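Local coordinates for protein aromatic amino acid aminotransferase I (Candida albicans WO-1, PDB 6HNU) that probably catalyses the pyridoxal-phosphate-dependent transfer of amino groups from aromatic amino acids to 2-oxoglutarate, yielding aromatic oxo-acids and L-glutamate, at residues G46-D51 against L103-T108; F209-C214 against L242-E247; L430-S435 against F461-Y466. One frame throughout, in Å; residues are numbered along the deposited sequence.

Interaction 1. Residues G46-D51 against L103-T108; sequences GLPLSD and LQYGST. With PLP (pyridoxal-5'-phosphate), chain D; PHE (phenylalanine), chain E.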
loop_
_atom_site.group_PDB
_atom_site.type_symbol
_atom_site.label_atom_id
_atom_site.label_comp_id
_atom_site.label_asym_id
_atom_site.label_seq_id
_atom_site.Cartn_x
_atom_site.Cartn_y
_atom_site.Cartn_z
ATOM N N GLY B 46 -21.757 0.309 0.625
ATOM C CA GLY B 46 -21.036 1.531 1.053
ATOM C C GLY B 46 -20.315 2.232 -0.092
ATOM O O GLY B 46 -19.423 3.067 0.199
ATOM N N LEU B 47 -20.677 1.937 -1.343
ATOM C CA LEU B 47 -19.919 2.438 -2.525
ATOM C C LEU B 47 -20.336 3.868 -2.825
ATOM O O LEU B 47 -21.520 4.154 -2.921
ATOM C CB LEU B 47 -20.210 1.582 -3.753
ATOM C CG LEU B 47 -19.553 0.212 -3.824
ATOM C CD1 LEU B 47 -19.683 -0.339 -5.246
ATOM C CD2 LEU B 47 -18.092 0.240 -3.388
ATOM N N PRO B 48 -19.391 4.798 -3.063
ATOM C CA PRO B 48 -19.767 6.131 -3.497
ATOM C C PRO B 48 -20.173 5.961 -4.965
ATOM O O PRO B 48 -19.938 4.912 -5.562
ATOM C CB PRO B 48 -18.492 6.939 -3.273
ATOM C CG PRO B 48 -17.411 5.928 -3.606
ATOM C CD PRO B 48 -17.934 4.609 -3.067
ATOM N N LEU B 49 -20.798 6.991 -5.514
ATOM C CA LEU B 49 -21.309 6.964 -6.901
ATOM C C LEU B 49 -20.190 7.585 -7.746
ATOM O O LEU B 49 -19.557 8.583 -7.286
ATOM C CB LEU B 49 -22.689 7.655 -7.001
ATOM C CG LEU B 49 -22.973 8.943 -6.199
ATOM C CD1 LEU B 49 -22.792 8.816 -4.681
ATOM C CD2 LEU B 49 -22.172 10.123 -6.721
ATOM N N SER B 50 -19.908 7.012 -8.913
ATOM C CA SER B 50 -18.852 7.514 -9.828
ATOM C C SER B 50 -19.213 8.925 -10.340
ATOM O O SER B 50 -18.300 9.644 -10.779
ATOM C CB SER B 50 -18.562 6.521 -10.928
ATOM O OG SER B 50 -19.528 6.594 -11.975
ATOM N N ASP B 51 -20.471 9.351 -10.191
ATOM C CA ASP B 51 -21.008 10.635 -10.736
ATOM C C ASP B 51 -20.171 11.818 -10.245
ATOM O O ASP B 51 -19.990 12.778 -11.033
ATOM C CB ASP B 51 -22.468 10.870 -10.321
ATOM C CG ASP B 51 -23.470 9.778 -10.695
ATOM O OD1 ASP B 51 -23.052 8.689 -11.206
ATOM O OD2 ASP B 51 -24.685 10.021 -10.482
ATOM N N LEU B 103 -11.278 4.025 -10.662
ATOM C CA LEU B 103 -11.263 4.949 -9.483
ATOM C C LEU B 103 -12.355 4.563 -8.458
ATOM O O LEU B 103 -12.449 5.209 -7.390
ATOM C CB LEU B 103 -11.430 6.401 -9.963
ATOM C CG LEU B 103 -10.282 6.958 -10.792
ATOM C CD1 LEU B 103 -10.500 8.442 -11.041
ATOM C CD2 LEU B 103 -8.935 6.724 -10.095
ATOM N N GLN B 104 -13.128 3.510 -8.741
ATOM C CA GLN B 104 -14.091 2.905 -7.787
ATOM C C GLN B 104 -13.367 1.844 -6.948
ATOM O O GLN B 104 -12.423 1.240 -7.447
ATOM C CB GLN B 104 -15.268 2.288 -8.552
ATOM C CG GLN B 104 -16.385 1.739 -7.667
ATOM C CD GLN B 104 -16.903 2.749 -6.667
ATOM O OE1 GLN B 104 -16.331 2.946 -5.596
ATOM N NE2 GLN B 104 -17.998 3.418 -7.012
ATOM N N TYR B 105 -13.837 1.544 -5.742
ATOM C CA TYR B 105 -13.379 0.314 -5.050
ATOM C C TYR B 105 -13.626 -0.875 -5.988
ATOM O O TYR B 105 -14.622 -0.877 -6.742
ATOM C CB TYR B 105 -14.119 0.103 -3.739
ATOM C CG TYR B 105 -13.851 1.120 -2.660
ATOM C CD1 TYR B 105 -12.689 1.067 -1.912
ATOM C CD2 TYR B 105 -14.766 2.115 -2.376
ATOM C CE1 TYR B 105 -12.465 1.940 -0.871
ATOM C CE2 TYR B 105 -14.535 3.034 -1.366
ATOM C CZ TYR B 105 -13.383 2.939 -0.611
ATOM O OH TYR B 105 -13.158 3.829 0.376
ATOM N N GLY B 106 -12.758 -1.882 -5.973
ATOM C CA GLY B 106 -13.035 -3.119 -6.719
ATOM C C GLY B 106 -12.367 -4.331 -6.107
ATOM O O GLY B 106 -11.855 -4.224 -4.974
ATOM N N SER B 107 -12.348 -5.444 -6.840
ATOM C CA SER B 107 -11.755 -6.733 -6.395
ATOM C C SER B 107 -10.290 -6.494 -6.009
ATOM O O SER B 107 -9.546 -5.835 -6.804
ATOM C CB SER B 107 -11.853 -7.794 -7.453
ATOM O OG SER B 107 -11.079 -8.933 -7.074
ATOM N N THR B 108 -9.870 -7.023 -4.864
ATOM C CA THR B 108 -8.472 -6.864 -4.375
ATOM C C THR B 108 -7.528 -7.758 -5.209
ATOM O O THR B 108 -6.323 -7.562 -5.128
ATOM C CB THR B 108 -8.410 -7.121 -2.859
ATOM O OG1 THR B 108 -8.892 -5.952 -2.183
ATOM C CG2 THR B 108 -7.012 -7.402 -2.361
HETATM N N1 PLP D . -12.601 3.477 7.423
HETATM C C2 PLP D . -13.919 3.334 7.535
HETATM C C2A PLP D . -14.534 3.408 8.885
HETATM C C3 PLP D . -14.730 3.115 6.402
HETATM O O3 PLP D . -16.070 2.944 6.576
HETATM C C4 PLP D . -14.121 3.019 5.134
HETATM C C4A PLP D . -14.949 2.763 3.950
HETATM C C5 PLP D . -12.734 3.171 5.049
HETATM C C6 PLP D . -12.023 3.340 6.213
HETATM C C5A PLP D . -12.018 3.072 3.733
HETATM O O4P PLP D . -10.948 4.054 3.621
HETATM P P PLP D . -9.926 4.141 2.382
HETATM O O1P PLP D . -9.006 2.926 2.511
HETATM O O2P PLP D . -9.308 5.490 2.627
HETATM O O3P PLP D . -10.788 4.103 1.115
HETATM N N PHE E . -15.530 1.513 3.578
HETATM C CA PHE E . -15.911 0.756 2.334
HETATM C C PHE E . -17.209 -0.027 2.603
HETATM O O PHE E . -17.344 -1.203 2.240
HETATM C CB PHE E . -14.732 -0.115 1.878
HETATM C CG PHE E . -15.073 -1.220 0.909
HETATM C CD1 PHE E . -15.847 -0.967 -0.216
HETATM C CD2 PHE E . -14.623 -2.513 1.127
HETATM C CE1 PHE E . -16.159 -1.987 -1.106
HETATM C CE2 PHE E . -14.931 -3.527 0.233
HETATM C CZ PHE E . -15.692 -3.262 -0.885
HETATM O OXT PHE E . -18.168 0.505 3.196
#
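L47 and Y105 bring their backbones within 7.3 Å of each other, CA to CA, in a contact of two irregular segments that share no backbone hydrogen bond and depend on a glutamine to join them. Q104 runs out with its CG anti to the backbone N and then bends at chi2 (53°), which carries its terminal amide across to P48. There NE2 donates to P48 O over 2.8 Å, from a position tilted out of the carbonyl plane. The other end of the same amide turns back on its own segment: OE1 accepts Y105 N at 2.9 Å through an in-plane lone pair. With both ends bonded, the amide's rotation is fixed, and its OE1 also packs on P48 CD. The active sites of class I aminotransferases lie between two subunits, each lending residues to the other's pocket, and this contact is such a loan. P304 of the second subunit packs on P48, Q104 and Y105. Y105 reaches the cofactor held by that subunit, its OH donating a very short 2.5 Å hydrogen bond to O3P of PLP and also being hydrogen-bonded to K300 NZ of the same neighbour. The bound phenylalanine lies over one face of the Y105 ring, with its CD1 3.8 Å from Y105 CG, while P48 CD comes at the ring's edge. L47 CD2 touches both rings, 3.9 Å from Y105 CD2, which it meets obliquely, and 3.7 Å from CE1 of the ligand. The ligand's N stands 1.4 Å from C4A of PLP, so that substrate and cofactor form one covalent adduct, probably an external aldimine or a related intermediate.

Interaction 2. Residues F209-C214 against L242-E247; sequences FLYTIC and LIIEDE. With PLP (pyridoxal-5'-phosphate), chain I.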
loop_
_atom_site.group_PDB
_atom_site.type_symbol
_atom_site.label_atom_id
_atom_site.label_comp_id
_atom_site.label_asym_id
_atom_site.label_seq_id
_atom_site.Cartn_x
_atom_site.Cartn_y
_atom_site.Cartn_z
ATOM N N PHE B 209 10.623 -20.737 4.378
ATOM C CA PHE B 209 11.023 -20.514 2.980
ATOM C C PHE B 209 12.445 -19.966 2.895
ATOM O O PHE B 209 13.074 -19.530 3.902
ATOM C CB PHE B 209 9.992 -19.588 2.318
ATOM C CG PHE B 209 9.835 -18.201 2.884
ATOM C CD1 PHE B 209 10.816 -17.225 2.716
ATOM C CD2 PHE B 209 8.653 -17.828 3.491
ATOM C CE1 PHE B 209 10.647 -15.955 3.223
ATOM C CE2 PHE B 209 8.470 -16.539 3.965
ATOM C CZ PHE B 209 9.464 -15.596 3.819
ATOM N N LEU B 210 12.900 -19.911 1.651
ATOM C CA LEU B 210 14.135 -19.218 1.241
ATOM C C LEU B 210 13.749 -17.970 0.458
ATOM O O LEU B 210 12.896 -18.073 -0.433
ATOM C CB LEU B 210 15.011 -20.157 0.402
ATOM C CG LEU B 210 16.115 -19.455 -0.394
ATOM C CD1 LEU B 210 17.207 -18.929 0.505
ATOM C CD2 LEU B 210 16.709 -20.385 -1.440
ATOM N N TYR B 211 14.320 -16.838 0.855
ATOM C CA TYR B 211 14.148 -15.518 0.213
ATOM C C TYR B 211 15.382 -15.306 -0.653
ATOM O O TYR B 211 16.469 -15.252 -0.103
ATOM C CB TYR B 211 13.970 -14.419 1.280
ATOM C CG TYR B 211 14.045 -13.002 0.761
ATOM C CD1 TYR B 211 13.046 -12.484 -0.046
ATOM C CD2 TYR B 211 15.127 -12.188 1.045
ATOM C CE1 TYR B 211 13.116 -11.211 -0.571
ATOM C CE2 TYR B 211 15.226 -10.900 0.542
ATOM C CZ TYR B 211 14.220 -10.419 -0.284
ATOM O OH TYR B 211 14.323 -9.165 -0.786
ATOM N N THR B 212 15.206 -15.171 -1.966
ATOM C CA THR B 212 16.303 -15.034 -2.932
ATOM C C THR B 212 16.021 -13.890 -3.894
ATOM O O THR B 212 14.961 -13.855 -4.533
ATOM C CB THR B 212 16.622 -16.377 -3.614
ATOM O OG1 THR B 212 17.683 -16.157 -4.529
ATOM C CG2 THR B 212 15.472 -16.998 -4.378
ATOM N N ILE B 213 17.002 -13.022 -4.056
ATOM C CA ILE B 213 16.997 -12.046 -5.176
ATOM C C ILE B 213 17.892 -12.658 -6.241
ATOM O O ILE B 213 19.075 -12.274 -6.337
ATOM C CB ILE B 213 17.477 -10.677 -4.668
ATOM C CG1 ILE B 213 16.775 -10.281 -3.369
ATOM C CG2 ILE B 213 17.307 -9.630 -5.744
ATOM C CD1 ILE B 213 17.514 -9.261 -2.526
ATOM N N CYS B 214 17.366 -13.610 -7.018
ATOM C CA CYS B 214 18.245 -14.578 -7.673
ATOM C C CYS B 214 18.832 -13.991 -8.962
ATOM O O CYS B 214 19.817 -14.548 -9.415
ATOM C CB CYS B 214 17.547 -15.909 -7.855
ATOM S SG CYS B 214 15.893 -15.798 -8.559
ATOM N N LEU B 242 9.107 -23.182 0.934
ATOM C CA LEU B 242 8.816 -22.385 -0.286
ATOM C C LEU B 242 10.062 -21.643 -0.751
ATOM O O LEU B 242 11.015 -21.432 0.014
ATOM C CB LEU B 242 7.693 -21.377 -0.013
ATOM C CG LEU B 242 6.428 -21.943 0.616
ATOM C CD1 LEU B 242 5.563 -20.842 1.158
ATOM C CD2 LEU B 242 5.670 -22.788 -0.365
ATOM N N ILE B 243 10.025 -21.162 -1.984
ATOM C CA ILE B 243 11.068 -20.226 -2.459
ATOM C C ILE B 243 10.349 -18.937 -2.809
ATOM O O ILE B 243 9.386 -18.990 -3.607
ATOM C CB ILE B 243 11.876 -20.787 -3.648
ATOM C CG1 ILE B 243 12.736 -21.987 -3.260
ATOM C CG2 ILE B 243 12.697 -19.689 -4.308
ATOM C CD1 ILE B 243 13.284 -22.745 -4.449
ATOM N N ILE B 244 10.818 -17.841 -2.230
ATOM C CA ILE B 244 10.273 -16.512 -2.538
ATOM C C ILE B 244 11.347 -15.850 -3.381
ATOM O O ILE B 244 12.415 -15.541 -2.833
ATOM C CB ILE B 244 9.941 -15.716 -1.255
ATOM C CG1 ILE B 244 9.133 -16.499 -0.216
ATOM C CG2 ILE B 244 9.320 -14.380 -1.617
ATOM C CD1 ILE B 244 7.783 -17.073 -0.677
ATOM N N GLU B 245 11.031 -15.624 -4.646
ATOM C CA GLU B 245 11.972 -15.043 -5.618
ATOM C C GLU B 245 11.497 -13.598 -5.789
ATOM O O GLU B 245 10.464 -13.316 -6.422
ATOM C CB GLU B 245 12.206 -15.877 -6.900
ATOM C CG GLU B 245 11.040 -16.022 -7.877
ATOM C CD GLU B 245 11.344 -16.773 -9.168
ATOM O OE1 GLU B 245 12.552 -16.963 -9.488
ATOM O OE2 GLU B 245 10.360 -17.062 -9.953
ATOM N N ASP B 246 12.266 -12.709 -5.195
ATOM C CA ASP B 246 12.032 -11.263 -5.237
ATOM C C ASP B 246 12.837 -10.743 -6.415
ATOM O O ASP B 246 14.061 -10.616 -6.317
ATOM C CB ASP B 246 12.365 -10.638 -3.892
ATOM C CG ASP B 246 12.220 -9.149 -3.846
ATOM O OD1 ASP B 246 11.667 -8.544 -4.836
ATOM O OD2 ASP B 246 12.664 -8.590 -2.810
ATOM N N GLU B 247 12.153 -10.464 -7.512
ATOM C CA GLU B 247 12.815 -10.418 -8.830
ATOM C C GLU B 247 12.519 -9.100 -9.527
ATOM O O GLU B 247 12.192 -9.095 -10.715
ATOM C CB GLU B 247 12.349 -11.664 -9.575
ATOM C CG GLU B 247 13.137 -12.886 -9.179
ATOM C CD GLU B 247 14.550 -12.801 -9.752
ATOM O OE1 GLU B 247 14.774 -13.400 -10.825
ATOM O OE2 GLU B 247 15.434 -12.163 -9.111
HETATM N N1 PLP I . 13.275 -6.009 -3.590
HETATM C C2 PLP I . 14.586 -5.841 -3.779
HETATM C C2A PLP I . 15.498 -6.989 -3.522
HETATM C C3 PLP I . 15.106 -4.620 -4.203
HETATM O O3 PLP I . 16.465 -4.497 -4.309
HETATM C C4 PLP I . 14.224 -3.542 -4.415
HETATM C C4A PLP I . 14.750 -2.243 -4.829
HETATM C C5 PLP I . 12.847 -3.747 -4.249
HETATM C C6 PLP I . 12.431 -4.979 -3.813
HETATM C C5A PLP I . 11.854 -2.619 -4.388
HETATM O O4P PLP I . 10.713 -3.029 -5.190
HETATM P P PLP I . 9.455 -2.157 -5.418
HETATM O O1P PLP I . 8.704 -3.001 -6.423
HETATM O O2P PLP I . 9.952 -0.791 -5.969
HETATM O O3P PLP I . 8.744 -2.006 -4.075
#
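Y211 and D246 face the cofactor from neighbouring parallel strands, and their side chains cross obliquely, with ring and carboxylate planes 42° apart. The Y211 hydroxyl donates to D246 OD2 over 2.7 Å, OD2 accepts through its anti lone pair, and this oxygen lies in the plane of the tyrosine ring at its edge. D246 stands with CG anti to the backbone N (chi1 177°), which holds the carboxylate out toward PLP, where OD2 is 2.8 Å from N1. I213 completes this end of the contact by pressing CD1 against the C2A methyl of the cofactor. Further back along the same strand pair, F209 and I244 are packed differently: the isoleucine lays CG1 over the ring face, 3.6 Å from its centroid and 18° off the normal. F209 CG sits between N and the carbonyl carbon, a torsion that turns the ring over its neighbour, and helix 141-152 packs against both residues. Beneath these side chains the strands are in register, joined by four backbone bonds, among them I244 N to L210 O at 2.8 Å. They are the two strands of a beta-alpha-beta unit, connected through helix 226-239, in the central sheet of the fold type I PLP enzymes. On the sheet face of T212 and I243, E245 turns to a salt bridge with R294. At the cofactor end, the tyrosine hydroxyl and a weak bond from N141 to OD1 position D246 from both oxygens, and an aspartate so placed beside N1 would favour, as in related aminotransferases, a protonated pyridine nitrogen that draws electrons from the substrate adduct.

Interaction 3. Residues L430-S435 against F461-Y466; sequences LLAPGS and FFRGTY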
loop_
_atom_site.group_PDB
_atom_site.type_symbol
_atom_site.label_atom_id
_atom_site.label_comp_id
_atom_site.label_asym_id
_atom_site.label_seq_id
_atom_site.Cartn_x
_atom_site.Cartn_y
_atom_site.Cartn_z
ATOM N N LEU B 430 31.969 7.397 -3.900
ATOM C CA LEU B 430 31.317 6.618 -2.829
ATOM C C LEU B 430 30.707 5.328 -3.387
ATOM O O LEU B 430 29.922 5.378 -4.372
ATOM C CB LEU B 430 30.278 7.510 -2.156
ATOM C CG LEU B 430 29.697 6.883 -0.899
ATOM C CD1 LEU B 430 29.516 7.912 0.196
ATOM C CD2 LEU B 430 28.391 6.166 -1.226
ATOM N N LEU B 431 31.080 4.211 -2.763
ATOM C CA LEU B 431 30.446 2.892 -2.929
ATOM C C LEU B 431 29.890 2.452 -1.574
ATOM O O LEU B 431 30.253 3.049 -0.535
ATOM C CB LEU B 431 31.484 1.915 -3.499
ATOM C CG LEU B 431 31.698 2.003 -5.012
ATOM C CD1 LEU B 431 32.515 3.212 -5.386
ATOM C CD2 LEU B 431 32.348 0.749 -5.556
ATOM N N ALA B 432 28.987 1.482 -1.596
ATOM C CA ALA B 432 28.358 0.925 -0.382
ATOM C C ALA B 432 29.224 -0.185 0.196
ATOM O O ALA B 432 29.456 -1.199 -0.451
ATOM C CB ALA B 432 26.980 0.446 -0.747
ATOM N N PRO B 433 29.720 -0.065 1.451
ATOM C CA PRO B 433 30.413 -1.178 2.094
ATOM C C PRO B 433 29.556 -2.438 2.134
ATOM O O PRO B 433 28.422 -2.388 2.602
ATOM C CB PRO B 433 30.708 -0.663 3.520
ATOM C CG PRO B 433 30.842 0.822 3.299
ATOM C CD PRO B 433 29.819 1.168 2.236
ATOM N N GLY B 434 30.147 -3.551 1.720
ATOM C CA GLY B 434 29.488 -4.859 1.680
ATOM C C GLY B 434 28.994 -5.289 3.033
ATOM O O GLY B 434 27.979 -5.980 3.074
ATOM N N SER B 435 29.710 -4.980 4.126
ATOM C CA SER B 435 29.349 -5.553 5.456
ATOM C C SER B 435 27.968 -5.011 5.885
ATOM O O SER B 435 27.295 -5.657 6.662
ATOM C CB SER B 435 30.412 -5.224 6.483
ATOM O OG SER B 435 30.457 -3.825 6.710
ATOM N N PHE B 461 34.093 -6.458 0.391
ATOM C CA PHE B 461 33.689 -5.928 -0.918
ATOM C C PHE B 461 32.936 -4.629 -0.753
ATOM O O PHE B 461 32.472 -4.323 0.350
ATOM C CB PHE B 461 32.890 -6.990 -1.674
ATOM C CG PHE B 461 31.477 -7.217 -1.197
ATOM C CD1 PHE B 461 31.246 -8.001 -0.082
ATOM C CD2 PHE B 461 30.394 -6.710 -1.914
ATOM C CE1 PHE B 461 29.952 -8.293 0.332
ATOM C CE2 PHE B 461 29.091 -6.962 -1.474
ATOM C CZ PHE B 461 28.883 -7.767 -0.358
ATOM N N PHE B 462 32.814 -3.937 -1.884
ATOM C CA PHE B 462 32.009 -2.740 -2.078
ATOM C C PHE B 462 31.016 -3.007 -3.205
ATOM O O PHE B 462 31.368 -3.672 -4.193
ATOM C CB PHE B 462 32.880 -1.540 -2.421
ATOM C CG PHE B 462 33.669 -1.072 -1.232
ATOM C CD1 PHE B 462 34.808 -1.746 -0.837
ATOM C CD2 PHE B 462 33.194 -0.043 -0.433
ATOM C CE1 PHE B 462 35.511 -1.327 0.283
ATOM C CE2 PHE B 462 33.903 0.368 0.689
ATOM C CZ PHE B 462 35.051 -0.286 1.040
ATOM N N ARG B 463 29.823 -2.462 -3.013
ATOM C CA ARG B 463 28.748 -2.430 -4.030
ATOM C C ARG B 463 28.735 -1.067 -4.704
ATOM O O ARG B 463 28.652 -0.037 -4.027
ATOM C CB ARG B 463 27.381 -2.721 -3.412
ATOM C CG ARG B 463 26.291 -2.859 -4.465
ATOM C CD ARG B 463 24.912 -2.745 -3.878
ATOM N NE ARG B 463 24.537 -1.385 -3.589
ATOM C CZ ARG B 463 23.415 -1.019 -3.035
ATOM N NH1 ARG B 463 22.511 -1.938 -2.719
ATOM N NH2 ARG B 463 23.193 0.269 -2.827
ATOM N N GLY B 464 28.698 -1.093 -6.028
ATOM C CA GLY B 464 28.520 0.070 -6.887
ATOM C C GLY B 464 27.353 -0.202 -7.815
ATOM O O GLY B 464 27.017 -1.386 -7.982
ATOM N N THR B 465 26.767 0.859 -8.322
ATOM C CA THR B 465 25.742 0.842 -9.395
ATOM C C THR B 465 26.297 1.559 -10.630
ATOM O O THR B 465 26.959 2.589 -10.476
ATOM C CB THR B 465 24.411 1.474 -8.964
ATOM O OG1 THR B 465 23.561 1.457 -10.124
ATOM C CG2 THR B 465 24.486 2.888 -8.439
ATOM N N TYR B 466 25.974 1.043 -11.816
ATOM C CA TYR B 466 26.240 1.715 -13.118
ATOM C C TYR B 466 24.938 2.311 -13.675
ATOM O O TYR B 466 24.972 2.821 -14.786
ATOM C CB TYR B 466 26.921 0.753 -14.093
ATOM C CG TYR B 466 26.412 -0.669 -14.085
ATOM C CD1 TYR B 466 25.185 -0.996 -14.644
ATOM C CD2 TYR B 466 27.151 -1.690 -13.524
ATOM C CE1 TYR B 466 24.728 -2.301 -14.623
ATOM C CE2 TYR B 466 26.727 -3.009 -13.516
ATOM C CZ TYR B 466 25.489 -3.304 -14.075
ATOM O OH TYR B 466 25.014 -4.568 -14.029
#
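The antiparallel sheet in the C-terminal part of the chain has strand 429-433 as its last strand within the chain, and L430 carries it on by parallel pairing with a strand of the second subunit; A432 and P433 here pair with R463 and F462 of strand 459-465. A432 and R463 make a hydrogen-bonded pair: A432 N gives to R463 O and R463 N to A432 O, each over 2.9 Å. P433 and F462 follow as a non-hydrogen-bonded pair, the proline setting CG against F462 CE2 at 4.0 Å. L431 and F462 cross at about a right angle, with their CB atoms 3.9 Å apart, and the F462 ring also meets F481 edge-to-face. Where the first strand passes into a 3-10 turn, G434 N bonds to F461 O (2.8 Å). With no side chain to hold it off, G434 also lays its CA over the centre of the F461 ring, 3.7 Å from the centroid and 14° off the normal. R463 shares its sheet face with A432. Its CG stands anti to the backbone N (chi1 -173°), and the chain bends at chi3 beyond A432 CB, with NH1 bonded to N218 and NH2 to G44 O of the second subunit. These two bonds fix the guanidinium about 5 Å from the bound phenylalanine (nearest atoms), where its positive charge would probably favour a substrate carboxylate, as the carboxylate-binding arginine does in related aminotransferases.

From the N terminus the three contacts follow in series, none enclosing or crossing another. Interaction 1 closes a loop of 51 intervening residues, joining two connecting segments at the subunit interface. Interaction 2 then bridges 27 residues, aligning two neighbouring strands of the central sheet that are connected through one helix. Interaction 3 spans 25 residues, some of them not modelled, and pairs two neighbouring strands of the C-terminal sheet. Within the chain, interactions 1 and 3 lie on opposite sides of its centre, their own centres about 46 Å apart, whereas interactions 2 and 3 approach to about 9 Å at nearest atoms. The dimer relates them differently: interaction 1 reaches the neighbour's cofactor, while interactions 2 and 3 lie at the chain's own pocket.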